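Local structure of putative transcriptional regulator, IclR family (3OBF) at residues 13-16 with 17-20. The protein probably acts as a DNA-binding transcription factor of the IclR family, this chain being its C-terminal, GAF-like domain. Sequence-based numbering, arbitrary orientation.
Sequences LREL and TERT
Leu13 and Thr17 open the last turns of helix 3-20 with a regular alpha-helical bond, Thr17 N to Leu13 O, 3.0 Å, and the next two follow from Glu18 N to Arg14 O and from Arg19 N to Glu15 O. The last bond bends more, its N-H...O angle falling to 140°. At the helix end, Leu16 O accepts two bonds from Thr20. Thr20 N lies 3.0 Å from Leu16 O, and the hydroxyl OG1 lies equally close to that oxygen. The two donors come from opposite faces of the carbonyl plane. Thr20 OG1 can bend back because it sits between the backbone N and the carbonyl carbon (chi1 62°). The same torsion turns Thr20 CG2 to Leu16, where it meets Leu16 CD1 at 3.8 Å as the two side chains cross. Leu16 also packs on Ala159 and Ala163 of helix 150-170 and on Val139 and Ile141 of the sheet. On the outer side, Glu18 lies over the preceding turn, extended beyond CG, with Glu18 CG 3.1 Å from Glu15 O. Arg19 CG also approaches Glu15 O. The charged ends stay apart, with Arg14 NE 5.5 Å from Glu18 OE1. Thr17 OG1 bonds to Ser24 OG and Glu22 O, and Thr20 OG1 to Glu22 N. A valine in place of Thr20 would probably leave Leu16 O with one fewer donor and Glu22 N without its hydroxyl partner. The chemistry implies a helix end held by backbone bonds and two threonine hydroxyls, which tie it to the turn into strand 24-29, rather than by salt bridges within these two turns.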
# COMPACT_ATOMS: atom_id res chain seq x y z
N LEU A 13 -8.23 -0.07 -11.32
CA LEU A 13 -8.69 -0.76 -10.07
C LEU A 13 -9.85 -1.69 -10.39
O LEU A 13 -9.91 -2.77 -9.84
CB LEU A 13 -9.14 0.23 -8.98
CG LEU A 13 -8.18 1.27 -8.42
CD1 LEU A 13 -8.96 2.25 -7.52
CD2 LEU A 13 -6.98 0.63 -7.65
N ARG A 14 -10.75 -1.27 -11.28
CA ARG A 14 -11.92 -2.09 -11.62
C ARG A 14 -11.43 -3.42 -12.25
O ARG A 14 -11.86 -4.49 -11.85
CB ARG A 14 -12.91 -1.34 -12.53
CG ARG A 14 -14.19 -2.15 -12.87
CD ARG A 14 -15.01 -1.52 -14.03
NE ARG A 14 -14.16 -0.66 -14.88
CZ ARG A 14 -14.62 0.16 -15.82
NH1 ARG A 14 -15.92 0.25 -16.08
NH2 ARG A 14 -13.76 0.89 -16.52
N GLU A 15 -10.50 -3.30 -13.20
CA GLU A 15 -9.88 -4.43 -13.85
C GLU A 15 -9.15 -5.32 -12.83
O GLU A 15 -9.18 -6.56 -12.94
CB GLU A 15 -8.92 -3.88 -14.93
CG GLU A 15 -8.08 -4.89 -15.80
CD GLU A 15 -6.99 -4.16 -16.68
OE1 GLU A 15 -6.29 -3.21 -16.16
OE2 GLU A 15 -6.82 -4.52 -17.88
N LEU A 16 -8.49 -4.71 -11.85
CA LEU A 16 -7.72 -5.48 -10.90
C LEU A 16 -8.61 -6.34 -9.99
O LEU A 16 -8.28 -7.49 -9.65
CB LEU A 16 -6.84 -4.55 -10.08
CG LEU A 16 -5.96 -5.16 -8.97
CD1 LEU A 16 -4.96 -6.13 -9.61
CD2 LEU A 16 -5.24 -4.04 -8.09
N THR A 17 -9.74 -5.77 -9.56
CA THR A 17 -10.71 -6.47 -8.75
C THR A 17 -11.42 -7.60 -9.52
O THR A 17 -11.69 -8.66 -8.95
CB THR A 17 -11.68 -5.48 -8.07
OG1 THR A 17 -10.99 -4.83 -7.02
CG2 THR A 17 -12.91 -6.20 -7.47
N GLU A 18 -11.68 -7.41 -10.81
CA GLU A 18 -12.23 -8.54 -11.57
C GLU A 18 -11.25 -9.70 -11.77
O GLU A 18 -11.68 -10.84 -11.89
CB GLU A 18 -12.89 -8.13 -12.90
CG GLU A 18 -12.15 -7.05 -13.69
CD GLU A 18 -12.98 -6.34 -14.77
OE1 GLU A 18 -14.22 -6.14 -14.59
OE2 GLU A 18 -12.37 -5.97 -15.81
N ARG A 19 -9.94 -9.41 -11.76
CA ARG A 19 -8.90 -10.43 -11.93
C ARG A 19 -8.48 -11.12 -10.59
O ARG A 19 -7.99 -12.25 -10.57
CB ARG A 19 -7.67 -9.80 -12.59
CG ARG A 19 -7.93 -9.17 -13.98
CD ARG A 19 -8.62 -10.18 -14.82
NE ARG A 19 -8.64 -9.87 -16.25
CZ ARG A 19 -8.64 -10.79 -17.21
NH1 ARG A 19 -8.67 -10.43 -18.49
NH2 ARG A 19 -8.60 -12.08 -16.89
N THR A 20 -8.66 -10.44 -9.47
CA THR A 20 -8.20 -10.99 -8.20
C THR A 20 -9.37 -11.48 -7.40
O THR A 20 -9.22 -12.31 -6.52
CB THR A 20 -7.47 -9.93 -7.35
OG1 THR A 20 -8.39 -8.88 -7.05
CG2 THR A 20 -6.26 -9.38 -8.09